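Local coordinates for protein GH62 hydrolase (Scytalidium thermophilum, PDB 4PVA) that probably acts as an alpha-L-arabinofuranosidase that cleaves arabinofuranosyl side groups from arabinoxylan, contributing to lignocellulose breakdown, at residues Ile45-Ala50 with Ile293-Val298; Thr29-Phe34 with Gln287-Ser292; His58-Thr63 with Met71-Phe76; Asp163-Cys168 with Ala224-Ile229. One frame throughout, in Å; residues are numbered along the deposited sequence.

Contact 1: Ile45-Ala50 with Ile293-Val298; sequences IKDPTA and ISHGEV. With PO4 (phosphate ion), chain F.
Two innermost strands of neighbouring blades in the GH62 five-bladed beta-propeller meet here, with Asp47 against His295 and Thr49 against Glu297. Strand segments 45-50 and 296-298 run almost parallel (11°), their axes 5.7 Å apart, and no backbone hydrogen bond joins them. A water bridges the two backbones, 2.7 Å from Pro48 O and 2.8 Å from His295 O. Asp47 CB lies squarely over one face of the imidazole, 3.4 Å from the His295 ring centroid, while the carboxylate reaches past it and OD1 bonds to Ser62. Further along the strands, the Thr49 and Glu297 side chains run alongside each other in the same direction. Thr49 OG1 donates to Glu297 OE1 at 2.7 Å, coming from above the carboxylate plane, and the same oxygen forms a salt bridge with Arg300. An alanine in place of Glu297 would probably leave the Arg300 guanidinium without this carboxylate as a countercharge and the Thr49 hydroxyl without this acceptor. At one end of the contact a phosphate, probably from the crystallisation liquor, occupies a pocket also lined by Tyr330, Arg251 and Gln320. Lys46 NZ grips its O3 at 2.7 Å, and His295 ND1 donates to its O4 at 2.8 Å in a nearly straight bond (174°) in the plane of the imidazole.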
loop_
_atom_site.group_PDB
_atom_site.type_symbol
_atom_site.label_atom_id
_atom_site.label_comp_id
_atom_site.label_asym_id
_atom_site.label_seq_id
_atom_site.Cartn_x
_atom_site.Cartn_y
_atom_site.Cartn_z
ATOM N N ILE A 45 4.091 -11.125 -8.930
ATOM C CA ILE A 45 2.972 -10.793 -8.049
ATOM C C ILE A 45 3.465 -9.715 -7.115
ATOM O O ILE A 45 4.504 -9.842 -6.478
ATOM C CB ILE A 45 2.454 -12.022 -7.265
ATOM C CG1 ILE A 45 2.048 -13.151 -8.245
ATOM C CG2 ILE A 45 1.250 -11.653 -6.429
ATOM C CD1 ILE A 45 0.857 -12.825 -9.091
ATOM N N LYS A 46 2.678 -8.632 -7.062
ATOM C CA LYS A 46 3.152 -7.360 -6.576
ATOM C C LYS A 46 2.177 -6.658 -5.645
ATOM O O LYS A 46 0.980 -6.918 -5.644
ATOM C CB LYS A 46 3.428 -6.417 -7.740
ATOM C CG LYS A 46 4.531 -6.895 -8.657
ATOM C CD LYS A 46 4.897 -5.878 -9.719
ATOM C CE LYS A 46 5.701 -4.725 -9.166
ATOM N NZ LYS A 46 6.043 -3.775 -10.237
ATOM N N ASP A 47 2.724 -5.739 -4.861
ATOM C CA ASP A 47 1.988 -4.673 -4.188
ATOM C C ASP A 47 0.728 -5.150 -3.482
ATOM O O ASP A 47 -0.390 -4.816 -3.863
ATOM C CB ASP A 47 1.784 -3.466 -5.102
ATOM C CG ASP A 47 1.007 -3.723 -6.334
ATOM O OD1 ASP A 47 -0.133 -4.261 -6.236
ATOM O OD2 ASP A 47 1.488 -3.320 -7.447
ATOM N N PRO A 48 0.895 -5.910 -2.389
ATOM C CA PRO A 48 -0.275 -6.480 -1.712
ATOM C C PRO A 48 -0.963 -5.509 -0.765
ATOM O O PRO A 48 -0.325 -4.634 -0.166
ATOM C CB PRO A 48 0.346 -7.634 -0.922
ATOM C CG PRO A 48 1.700 -7.122 -0.574
ATOM C CD PRO A 48 2.153 -6.366 -1.785
ATOM N N THR A 49 -2.256 -5.697 -0.596
ATOM C CA THR A 49 -3.027 -5.109 0.507
ATOM C C THR A 49 -3.763 -6.277 1.154
ATOM O O THR A 49 -4.154 -7.215 0.445
ATOM C CB THR A 49 -3.992 -4.002 0.013
ATOM O OG1 THR A 49 -4.710 -3.486 1.131
ATOM C CG2 THR A 49 -4.990 -4.522 -1.012
ATOM N N ALA A 50 -3.916 -6.255 2.475
ATOM C CA ALA A 50 -4.447 -7.429 3.156
ATOM C C ALA A 50 -5.107 -7.078 4.467
ATOM O O ALA A 50 -4.657 -6.185 5.203
ATOM C CB ALA A 50 -3.331 -8.420 3.428
ATOM N N ILE A 293 12.828 -4.622 0.174
ATOM C CA ILE A 293 11.564 -4.704 0.904
ATOM C C ILE A 293 10.688 -3.619 0.264
ATOM O O ILE A 293 10.874 -2.427 0.556
ATOM C CB ILE A 293 11.739 -4.448 2.403
ATOM C CG1 ILE A 293 12.852 -5.351 2.997
ATOM C CG2 ILE A 293 10.405 -4.618 3.104
ATOM C CD1 ILE A 293 12.568 -6.848 2.985
ATOM N N SER A 294 9.774 -4.011 -0.623
ATOM C CA SER A 294 9.111 -3.059 -1.517
ATOM C C SER A 294 7.590 -3.109 -1.447
ATOM O O SER A 294 7.008 -4.166 -1.251
ATOM C CB SER A 294 9.610 -3.308 -2.933
ATOM O OG SER A 294 8.980 -2.506 -3.908
ATOM N N HIS A 295 6.969 -1.949 -1.633
ATOM C CA HIS A 295 5.552 -1.789 -1.891
ATOM C C HIS A 295 4.687 -2.654 -1.019
ATOM O O HIS A 295 3.741 -3.285 -1.483
ATOM C CB HIS A 295 5.220 -2.016 -3.381
ATOM C CG HIS A 295 4.096 -1.158 -3.880
ATOM N ND1 HIS A 295 3.963 -0.803 -5.207
ATOM C CD2 HIS A 295 3.063 -0.583 -3.236
ATOM C CE1 HIS A 295 2.890 -0.036 -5.344
ATOM N NE2 HIS A 295 2.338 0.123 -4.160
ATOM N N GLY A 296 4.901 -2.600 0.276
ATOM C CA GLY A 296 4.226 -3.476 1.216
ATOM C C GLY A 296 3.095 -2.792 1.967
ATOM O O GLY A 296 2.901 -1.565 1.908
ATOM N N GLU A 297 2.343 -3.594 2.708
ATOM C CA GLU A 297 1.282 -3.110 3.557
ATOM C C GLU A 297 1.200 -3.946 4.800
ATOM O O GLU A 297 1.385 -5.190 4.780
ATOM C CB GLU A 297 -0.088 -3.174 2.857
ATOM C CG GLU A 297 -0.543 -1.863 2.240
ATOM C CD GLU A 297 -2.030 -1.869 1.889
ATOM O OE1 GLU A 297 -2.826 -2.336 2.742
ATOM O OE2 GLU A 297 -2.403 -1.361 0.816
ATOM N N VAL A 298 0.841 -3.323 5.900
ATOM C CA VAL A 298 0.518 -4.027 7.142
ATOM C C VAL A 298 -0.779 -4.815 6.984
ATOM O O VAL A 298 -1.793 -4.288 6.466
ATOM C CB VAL A 298 0.372 -3.006 8.305
ATOM C CG1 VAL A 298 -0.057 -3.698 9.591
ATOM C CG2 VAL A 298 1.661 -2.241 8.493
HETATM P P PO4 F . 6.632 -0.840 -8.016
HETATM O O1 PO4 F . 7.807 -0.757 -7.013
HETATM O O2 PO4 F . 6.239 0.601 -8.411
HETATM O O3 PO4 F . 7.166 -1.517 -9.257
HETATM O O4 PO4 F . 5.523 -1.551 -7.399
HETATM O O HOH W 1 0.978 -2.645 -1.473
#

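Contact 2: Thr29-Phe34 with Gln287-Ser292; sequences TGPLVF and QKWTKS
Pro31 lies flat against the indole of Trp289, while the Gln287 side chain crosses the proline at about a right angle. Trp289 CG sits between its backbone N and carbonyl carbon (chi1 59°), a turn that brings one face of the indole under the proline. Pro31 CD stands over the five-membered ring, 3.7 Å from its centroid and 9° off the normal, making a CH-pi contact. The opposite indole face carries Thr290 CG2. Pro31 CD also meets the Gln287 amide, 3.5 Å from CD of that residue. At the indole edge, Trp289 NE1 donates to Thr29 O at 2.9 Å, in the ring plane and on a lone pair of the carbonyl. These loops follow strands 26-28 and 282-284, neighbours in one sheet, and Arg336 of strand 336-341 packs on both Pro31 and Trp289. The chemistry implies an indole held under the surface loops, its N-H satisfied by a backbone carbonyl, which probably helps fix the rotation of the ring, with its face against the proline.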
loop_
_atom_site.group_PDB
_atom_site.type_symbol
_atom_site.label_atom_id
_atom_site.label_comp_id
_atom_site.label_asym_id
_atom_site.label_seq_id
_atom_site.Cartn_x
_atom_site.Cartn_y
_atom_site.Cartn_z
ATOM N N THR A 29 9.913 -14.180 6.186
ATOM C CA THR A 29 9.716 -15.490 5.598
ATOM C C THR A 29 10.520 -15.587 4.297
ATOM O O THR A 29 11.051 -14.593 3.751
ATOM C CB THR A 29 8.221 -15.711 5.269
ATOM O OG1 THR A 29 7.803 -14.757 4.272
ATOM C CG2 THR A 29 7.347 -15.592 6.510
ATOM N N GLY A 30 10.547 -16.789 3.729
ATOM C CA GLY A 30 10.874 -16.918 2.324
ATOM C C GLY A 30 9.731 -16.407 1.465
ATOM O O GLY A 30 8.751 -15.840 1.965
ATOM N N PRO A 31 9.830 -16.574 0.148
ATOM C CA PRO A 31 8.756 -16.150 -0.720
ATOM C C PRO A 31 7.529 -16.962 -0.486
ATOM O O PRO A 31 7.632 -18.181 -0.393
ATOM C CB PRO A 31 9.325 -16.340 -2.122
ATOM C CG PRO A 31 10.347 -17.428 -1.949
ATOM C CD PRO A 31 10.882 -17.336 -0.542
ATOM N N LEU A 32 6.380 -16.322 -0.379
ATOM C CA LEU A 32 5.140 -16.989 -0.039
ATOM C C LEU A 32 4.134 -17.103 -1.172
ATOM O O LEU A 32 3.288 -18.025 -1.149
ATOM C CB LEU A 32 4.436 -16.257 1.094
ATOM C CG LEU A 32 5.157 -16.169 2.427
ATOM C CD1 LEU A 32 4.320 -15.351 3.415
ATOM C CD2 LEU A 32 5.455 -17.525 3.006
ATOM N N VAL A 33 4.158 -16.181 -2.127
ATOM C CA VAL A 33 3.192 -16.188 -3.225
ATOM C C VAL A 33 3.882 -15.913 -4.547
ATOM O O VAL A 33 4.548 -14.877 -4.698
ATOM C CB VAL A 33 2.037 -15.199 -3.016
ATOM C CG1 VAL A 33 1.022 -15.336 -4.150
ATOM C CG2 VAL A 33 1.355 -15.422 -1.694
ATOM N N PHE A 34 3.734 -16.877 -5.461
ATOM C CA PHE A 34 4.309 -16.873 -6.790
ATOM C C PHE A 34 3.190 -16.705 -7.825
ATOM O O PHE A 34 2.041 -17.022 -7.568
ATOM C CB PHE A 34 5.009 -18.229 -7.090
ATOM C CG PHE A 34 6.274 -18.450 -6.335
ATOM C CD1 PHE A 34 6.265 -18.682 -4.954
ATOM C CD2 PHE A 34 7.486 -18.442 -6.991
ATOM C CE1 PHE A 34 7.445 -18.910 -4.273
ATOM C CE2 PHE A 34 8.664 -18.649 -6.307
ATOM C CZ PHE A 34 8.644 -18.860 -4.951
ATOM N N GLN A 287 15.066 -18.880 4.251
ATOM C CA GLN A 287 15.494 -18.597 2.884
ATOM C C GLN A 287 15.696 -17.083 2.655
ATOM O O GLN A 287 14.815 -16.298 2.972
ATOM C CB GLN A 287 14.466 -19.197 1.903
ATOM C CG GLN A 287 14.588 -18.655 0.492
ATOM C CD GLN A 287 13.744 -19.407 -0.518
ATOM O OE1 GLN A 287 12.959 -20.298 -0.169
ATOM N NE2 GLN A 287 13.900 -19.037 -1.791
ATOM N N LYS A 288 16.852 -16.695 2.107
ATOM C CA LYS A 288 17.243 -15.289 1.866
ATOM C C LYS A 288 17.224 -14.951 0.359
ATOM O O LYS A 288 18.122 -15.377 -0.379
ATOM C CB LYS A 288 18.640 -15.028 2.461
ATOM C CG LYS A 288 19.395 -13.799 1.911
ATOM C CD LYS A 288 18.709 -12.445 2.070
ATOM C CE LYS A 288 19.697 -11.298 1.832
ATOM N NZ LYS A 288 19.128 -9.923 1.989
ATOM N N TRP A 289 16.168 -14.279 -0.074
ATOM C CA TRP A 289 15.713 -14.304 -1.470
ATOM C C TRP A 289 15.534 -12.918 -2.087
ATOM O O TRP A 289 15.217 -12.792 -3.256
ATOM C CB TRP A 289 14.387 -15.082 -1.561
ATOM C CG TRP A 289 13.296 -14.485 -0.698
ATOM C CD1 TRP A 289 13.157 -14.629 0.660
ATOM C CD2 TRP A 289 12.195 -13.673 -1.127
ATOM N NE1 TRP A 289 12.048 -13.932 1.096
ATOM C CE2 TRP A 289 11.431 -13.371 0.017
ATOM C CE3 TRP A 289 11.760 -13.204 -2.379
ATOM C CZ2 TRP A 289 10.277 -12.618 -0.029
ATOM C CZ3 TRP A 289 10.601 -12.441 -2.421
ATOM C CH2 TRP A 289 9.885 -12.151 -1.238
ATOM N N THR A 290 15.691 -11.869 -1.301
ATOM C CA THR A 290 15.537 -10.502 -1.785
ATOM C C THR A 290 16.388 -9.577 -0.936
ATOM O O THR A 290 16.610 -9.860 0.255
ATOM C CB THR A 290 14.051 -10.077 -1.714
ATOM O OG1 THR A 290 13.875 -8.766 -2.260
ATOM C CG2 THR A 290 13.527 -10.110 -0.291
ATOM N N LYS A 291 16.918 -8.534 -1.539
ATOM C CA LYS A 291 17.538 -7.434 -0.805
ATOM C C LYS A 291 16.658 -6.191 -0.736
ATOM O O LYS A 291 16.998 -5.229 -0.117
ATOM C CB LYS A 291 18.868 -7.029 -1.426
ATOM C CG LYS A 291 19.861 -8.166 -1.319
ATOM C CD LYS A 291 21.230 -7.832 -1.855
ATOM C CE LYS A 291 22.208 -8.911 -1.460
ATOM N NZ LYS A 291 23.558 -8.601 -1.995
ATOM N N SER A 292 15.503 -6.267 -1.392
ATOM C CA SER A 292 14.513 -5.208 -1.429
ATOM C C SER A 292 13.310 -5.586 -0.608
ATOM O O SER A 292 12.796 -6.691 -0.711
ATOM C CB SER A 292 14.096 -4.952 -2.868
ATOM O OG SER A 292 15.086 -4.146 -3.504
#

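Contact 3: His58-Thr63 with Met71-Phe76; sequences HVFAST and MVYFNF
Val59 packs on the Phe74 ring on one side of this strand pair, and Phe60 meets Tyr73 on the other. The backbones are knitted by four hydrogen bonds, two each in the pairs Val59-Phe74 and Ala61-Val72, the shortest being Val72 N to Ala61 O at 2.8 Å. Packing is tight on the face of Val59, Ala61, Val72 and Phe74: Val59 CB stands over the Phe74 ring, 3.9 Å from its centroid, Val59 CG1 touches Phe74 CZ at 3.6 Å, and Phe87 meets the same ring from outside the pair. On the other face the Phe60 and Tyr73 rings are oblique to each other, planes at 48°, with Tyr73 CD1 only 3.5 Å from Phe60 CZ. Tyr73 CG lies opposite its backbone N (chi1 164°), which carries the hydroxyl alongside His58. There His58 ND1 and Tyr73 OH share a 2.7 Å hydrogen bond, and Asn75 ND2 donates to Tyr73 OH at 3.0 Å, so two bonds grip that oxygen. The looser side is at Asn75, partly exposed to solvent, whose CB comes no nearer to His58 ND1 than 4.1 Å. Strands 56-65 and 68-76 form an antiparallel hairpin, the two middle strands of a four-stranded sheet, as in a blade of the GH62 beta-propeller.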
loop_
_atom_site.group_PDB
_atom_site.type_symbol
_atom_site.label_atom_id
_atom_site.label_comp_id
_atom_site.label_asym_id
_atom_site.label_seq_id
_atom_site.Cartn_x
_atom_site.Cartn_y
_atom_site.Cartn_z
ATOM N N HIS A 58 -7.250 -12.081 3.681
ATOM C CA HIS A 58 -7.794 -11.653 2.406
ATOM C C HIS A 58 -6.781 -10.716 1.759
ATOM O O HIS A 58 -6.461 -9.702 2.339
ATOM C CB HIS A 58 -9.087 -10.894 2.624
ATOM C CG HIS A 58 -10.175 -11.720 3.232
ATOM N ND1 HIS A 58 -11.067 -12.434 2.473
ATOM C CD2 HIS A 58 -10.504 -11.946 4.527
ATOM C CE1 HIS A 58 -11.906 -13.067 3.270
ATOM N NE2 HIS A 58 -11.595 -12.789 4.517
ATOM N N VAL A 59 -6.278 -11.101 0.595
ATOM C CA VAL A 59 -5.219 -10.367 -0.080
ATOM C C VAL A 59 -5.643 -9.932 -1.473
ATOM O O VAL A 59 -6.249 -10.691 -2.219
ATOM C CB VAL A 59 -3.926 -11.202 -0.173
ATOM C CG1 VAL A 59 -2.800 -10.403 -0.833
ATOM C CG2 VAL A 59 -3.500 -11.668 1.211
ATOM N N PHE A 60 -5.331 -8.676 -1.809
ATOM C CA PHE A 60 -5.414 -8.184 -3.180
ATOM C C PHE A 60 -4.008 -7.823 -3.590
ATOM O O PHE A 60 -3.250 -7.250 -2.796
ATOM C CB PHE A 60 -6.337 -6.966 -3.301
ATOM C CG PHE A 60 -7.765 -7.227 -2.848
ATOM C CD1 PHE A 60 -8.067 -7.312 -1.489
ATOM C CD2 PHE A 60 -8.779 -7.408 -3.762
ATOM C CE1 PHE A 60 -9.353 -7.576 -1.059
ATOM C CE2 PHE A 60 -10.075 -7.636 -3.330
ATOM C CZ PHE A 60 -10.341 -7.716 -1.982
ATOM N N ALA A 61 -3.618 -8.165 -4.800
ATOM C CA ALA A 61 -2.296 -7.911 -5.334
ATOM C C ALA A 61 -2.377 -7.618 -6.820
ATOM O O ALA A 61 -3.416 -7.881 -7.452
ATOM C CB ALA A 61 -1.369 -9.103 -5.082
ATOM N N SER A 62 -1.309 -7.089 -7.398
ATOM C CA SER A 62 -1.259 -6.878 -8.826
ATOM C C SER A 62 -0.496 -7.959 -9.499
ATOM O O SER A 62 0.465 -8.508 -8.978
ATOM C CB SER A 62 -0.642 -5.563 -9.184
ATOM O OG SER A 62 -1.433 -4.505 -8.609
ATOM N N THR A 63 -0.942 -8.285 -10.693
ATOM C CA THR A 63 -0.205 -9.125 -11.626
ATOM C C THR A 63 0.570 -8.219 -12.552
ATOM O O THR A 63 0.041 -7.211 -13.035
ATOM C CB THR A 63 -1.143 -10.057 -12.422
ATOM O OG1 THR A 63 -2.071 -9.256 -13.179
ATOM C CG2 THR A 63 -1.892 -10.954 -11.508
HETATM N N MSE A 71 -5.209 -7.181 -11.501
HETATM C CA MSE A 71 -5.211 -7.501 -10.069
HETATM C C MSE A 71 -5.871 -8.828 -9.792
HETATM O O MSE A 71 -6.706 -9.321 -10.590
HETATM C CB MSE A 71 -5.862 -6.360 -9.246
HETATM C CG MSE A 71 -5.150 -5.021 -9.484
HETATM SE SE MSE A 71 -5.881 -3.569 -8.434
HETATM C CE MSE A 71 -7.719 -3.648 -9.125
ATOM N N VAL A 72 -5.504 -9.374 -8.653
ATOM C CA VAL A 72 -6.025 -10.655 -8.177
ATOM C C VAL A 72 -6.481 -10.531 -6.747
ATOM O O VAL A 72 -5.933 -9.715 -5.987
ATOM C CB VAL A 72 -5.000 -11.808 -8.229
ATOM C CG1 VAL A 72 -4.758 -12.239 -9.654
ATOM C CG2 VAL A 72 -3.693 -11.503 -7.495
ATOM N N TYR A 73 -7.459 -11.339 -6.374
ATOM C CA TYR A 73 -7.852 -11.553 -5.009
ATOM C C TYR A 73 -7.598 -13.025 -4.645
ATOM O O TYR A 73 -7.888 -13.919 -5.450
ATOM C CB TYR A 73 -9.333 -11.216 -4.822
ATOM C CG TYR A 73 -9.914 -11.758 -3.547
ATOM C CD1 TYR A 73 -9.696 -11.123 -2.335
ATOM C CD2 TYR A 73 -10.648 -12.939 -3.555
ATOM C CE1 TYR A 73 -10.207 -11.622 -1.155
ATOM C CE2 TYR A 73 -11.156 -13.466 -2.380
ATOM C CZ TYR A 73 -10.946 -12.820 -1.184
ATOM O OH TYR A 73 -11.465 -13.377 -0.024
ATOM N N PHE A 74 -7.155 -13.269 -3.425
ATOM C CA PHE A 74 -7.095 -14.615 -2.897
ATOM C C PHE A 74 -7.176 -14.577 -1.373
ATOM O O PHE A 74 -6.928 -13.549 -0.747
ATOM C CB PHE A 74 -5.848 -15.350 -3.394
ATOM C CG PHE A 74 -4.540 -14.684 -3.069
ATOM C CD1 PHE A 74 -4.072 -13.606 -3.820
ATOM C CD2 PHE A 74 -3.755 -15.147 -2.033
ATOM C CE1 PHE A 74 -2.849 -13.030 -3.528
ATOM C CE2 PHE A 74 -2.531 -14.549 -1.734
ATOM C CZ PHE A 74 -2.085 -13.492 -2.491
ATOM N N ASN A 75 -7.488 -15.732 -0.771
ATOM C CA ASN A 75 -7.525 -15.844 0.658
ATOM C C ASN A 75 -6.879 -17.147 1.101
ATOM O O ASN A 75 -6.679 -18.056 0.288
ATOM C CB ASN A 75 -8.943 -15.662 1.219
ATOM C CG ASN A 75 -9.915 -16.725 0.725
ATOM O OD1 ASN A 75 -9.710 -17.927 0.938
ATOM N ND2 ASN A 75 -10.969 -16.301 0.093
ATOM N N PHE A 76 -6.526 -17.193 2.372
ATOM C CA PHE A 76 -5.872 -18.359 2.963
ATOM C C PHE A 76 -5.954 -18.212 4.471
ATOM O O PHE A 76 -6.239 -17.133 4.993
ATOM C CB PHE A 76 -4.413 -18.477 2.472
ATOM C CG PHE A 76 -3.553 -17.253 2.775
ATOM C CD1 PHE A 76 -2.896 -17.128 3.992
ATOM C CD2 PHE A 76 -3.405 -16.235 1.848
ATOM C CE1 PHE A 76 -2.115 -16.013 4.281
ATOM C CE2 PHE A 76 -2.610 -15.128 2.147
ATOM C CZ PHE A 76 -1.988 -15.019 3.355
#

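Contact 4: Asp163-Cys168 with Ala224-Ile229; sequences DMWVVC and ACIYRI. With PO4 (phosphate ion), chain E.
Segments 163-168 and 224-229 run nearly parallel (7°) with axes 7.2 Å apart, and the indole of Trp165 spans the space to Cys225 and Ile226. Near the start of both, two waters link Asp163 O to Ala224, one reaching its N and the other, only weakly bound to Asp163 O, reaching its O. With chi1 at -177°, the Trp165 indole swings away from its own backbone N and lies face-on to the other strand: Cys225 CA stands over the six-membered ring, 3.8 Å from its centroid. Trp165 NE1 donates to Ile226 O at 2.9 Å in a bent bond, and the indole makes an offset edge-to-face contact, its edge toward the Tyr227 face, planes at 83°. Val167 CG1 packs on Ile226 CG2 at 3.8 Å. A leucine in place of Trp165 would probably leave Ile226 O without this donor and open a gap beside Tyr227. Strand 162-168 pairs with 178-184, and 222-229 with 238-245, so the contact joins inner strands of two propeller blades, short strand 308-309 running parallel beside 222-229.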
loop_
_atom_site.group_PDB
_atom_site.type_symbol
_atom_site.label_atom_id
_atom_site.label_comp_id
_atom_site.label_asym_id
_atom_site.label_seq_id
_atom_site.Cartn_x
_atom_site.Cartn_y
_atom_site.Cartn_z
ATOM N N ASP A 163 0.114 5.016 -6.886
ATOM C CA ASP A 163 0.172 4.607 -5.490
ATOM C C ASP A 163 -0.752 5.394 -4.606
ATOM O O ASP A 163 -0.343 6.217 -3.744
ATOM C CB ASP A 163 1.614 4.606 -4.984
ATOM C CG ASP A 163 2.455 3.607 -5.713
ATOM O OD1 ASP A 163 1.938 2.878 -6.602
ATOM O OD2 ASP A 163 3.646 3.482 -5.442
HETATM N N MSE A 164 -2.037 5.097 -4.758
HETATM C CA MSE A 164 -3.107 5.843 -4.107
HETATM C C MSE A 164 -3.417 5.269 -2.741
HETATM O O MSE A 164 -3.514 4.036 -2.559
HETATM C CB MSE A 164 -4.356 5.729 -5.007
HETATM C CG MSE A 164 -4.159 5.924 -6.495
HETATM SE SE MSE A 164 -3.403 7.689 -6.818
HETATM C CE MSE A 164 -3.070 7.462 -8.748
ATOM N N TRP A 165 -3.599 6.138 -1.748
ATOM C CA TRP A 165 -3.835 5.703 -0.368
ATOM C C TRP A 165 -4.864 6.583 0.308
ATOM O O TRP A 165 -4.650 7.800 0.406
ATOM C CB TRP A 165 -2.513 5.779 0.432
ATOM C CG TRP A 165 -2.648 5.294 1.831
ATOM C CD1 TRP A 165 -3.041 5.998 2.933
ATOM C CD2 TRP A 165 -2.392 3.975 2.274
ATOM N NE1 TRP A 165 -3.059 5.183 4.039
ATOM C CE2 TRP A 165 -2.680 3.931 3.645
ATOM C CE3 TRP A 165 -1.977 2.809 1.640
ATOM C CZ2 TRP A 165 -2.507 2.791 4.402
ATOM C CZ3 TRP A 165 -1.838 1.661 2.398
ATOM C CH2 TRP A 165 -2.100 1.664 3.749
ATOM N N VAL A 166 -5.942 6.001 0.811
ATOM C CA VAL A 166 -6.922 6.732 1.604
ATOM C C VAL A 166 -6.753 6.440 3.092
ATOM O O VAL A 166 -6.544 5.297 3.505
ATOM C CB VAL A 166 -8.368 6.360 1.177
ATOM C CG1 VAL A 166 -9.431 6.868 2.142
ATOM C CG2 VAL A 166 -8.618 6.842 -0.228
ATOM N N VAL A 167 -6.889 7.484 3.899
ATOM C CA VAL A 167 -7.000 7.345 5.341
ATOM C C VAL A 167 -7.904 8.436 5.873
ATOM O O VAL A 167 -7.798 9.587 5.476
ATOM C CB VAL A 167 -5.607 7.318 6.026
ATOM C CG1 VAL A 167 -4.803 8.553 5.669
ATOM C CG2 VAL A 167 -5.746 7.180 7.545
ATOM N N CYS A 168 -8.790 8.056 6.778
ATOM C CA CYS A 168 -9.780 8.968 7.346
ATOM C C CYS A 168 -9.536 9.151 8.821
ATOM O O CYS A 168 -9.176 8.203 9.503
ATOM C CB CYS A 168 -11.208 8.440 7.116
ATOM S SG CYS A 168 -11.542 7.954 5.404
ATOM N N ALA A 224 3.402 5.101 -0.544
ATOM C CA ALA A 224 3.114 5.616 0.778
ATOM C C ALA A 224 2.028 4.798 1.479
ATOM O O ALA A 224 1.068 4.290 0.882
ATOM C CB ALA A 224 2.675 7.056 0.698
ATOM N N CYS A 225 2.185 4.725 2.789
ATOM C CA CYS A 225 1.176 4.209 3.718
ATOM C C CYS A 225 1.053 5.204 4.836
ATOM O O CYS A 225 2.062 5.644 5.359
ATOM C CB CYS A 225 1.606 2.874 4.362
ATOM S SG CYS A 225 2.062 1.529 3.265
ATOM N N ILE A 226 -0.170 5.548 5.227
ATOM C CA ILE A 226 -0.425 6.373 6.401
ATOM C C ILE A 226 -1.373 5.616 7.306
ATOM O O ILE A 226 -2.499 5.290 6.917
ATOM C CB ILE A 226 -1.005 7.763 6.063
ATOM C CG1 ILE A 226 -0.058 8.638 5.203
ATOM C CG2 ILE A 226 -1.339 8.486 7.346
ATOM C CD1 ILE A 226 0.143 8.225 3.769
ATOM N N TYR A 227 -0.912 5.348 8.520
ATOM C CA TYR A 227 -1.648 4.562 9.531
ATOM C C TYR A 227 -1.873 5.367 10.792
ATOM O O TYR A 227 -1.019 6.143 11.215
ATOM C CB TYR A 227 -0.869 3.325 9.910
ATOM C CG TYR A 227 -0.657 2.332 8.812
ATOM C CD1 TYR A 227 -1.712 1.573 8.334
ATOM C CD2 TYR A 227 0.585 2.098 8.264
ATOM C CE1 TYR A 227 -1.533 0.642 7.345
ATOM C CE2 TYR A 227 0.769 1.159 7.278
ATOM C CZ TYR A 227 -0.291 0.436 6.812
ATOM O OH TYR A 227 -0.096 -0.504 5.822
ATOM N N ARG A 228 -3.020 5.138 11.419
ATOM C CA ARG A 228 -3.248 5.578 12.790
ATOM C C ARG A 228 -2.707 4.551 13.767
ATOM O O ARG A 228 -2.882 3.362 13.575
ATOM C CB ARG A 228 -4.750 5.696 13.018
ATOM C CG ARG A 228 -5.194 5.876 14.477
ATOM C CD ARG A 228 -4.754 7.202 15.017
ATOM N NE ARG A 228 -4.783 7.259 16.498
ATOM C CZ ARG A 228 -5.841 7.604 17.212
ATOM N NH1 ARG A 228 -7.001 7.845 16.651
ATOM N NH2 ARG A 228 -5.713 7.649 18.536
ATOM N N ILE A 229 -2.049 5.023 14.811
ATOM C CA ILE A 229 -1.592 4.145 15.879
ATOM C C ILE A 229 -2.632 4.193 16.992
ATOM O O ILE A 229 -2.888 5.233 17.585
ATOM C CB ILE A 229 -0.209 4.581 16.409
ATOM C CG1 ILE A 229 0.836 4.612 15.280
ATOM C CG2 ILE A 229 0.234 3.691 17.579
ATOM C CD1 ILE A 229 0.949 3.396 14.393
HETATM P P PO4 E . -8.974 8.552 19.752
HETATM O O1 PO4 E . -8.509 9.927 20.122
HETATM O O2 PO4 E . -9.096 8.694 18.257
HETATM O O3 PO4 E . -7.942 7.543 20.175
HETATM O O4 PO4 E . -10.286 8.157 20.362
HETATM O O HOH W 2 2.207 6.904 -2.591
HETATM O O HOH W 3 0.350 4.114 -1.752
#

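How the contacts relate
Contacts 1, 3 and 4 are buried, whereas contact 2 lies at the surface, its centre about 18 Å from the centre of the chain. Contacts 1 and 4 both join nearly parallel inner strands of different blades, bridged by side chains and waters; contact 3 lies within one blade and is sewn together by its own backbone. Contact 2 ties loops with an indole N-H and a proline. Contacts 1 and 3 share a sheet through neighbouring strands 44-53 and 56-65. Contacts 1 and 4 meet where Tyr227 OH lies 3.0 Å from Val298 N, probably hydrogen-bonded. Contact 2 touches contact 1 through Phe34 and Ile45, but stays about 14 Å from contact 4 between nearest atoms.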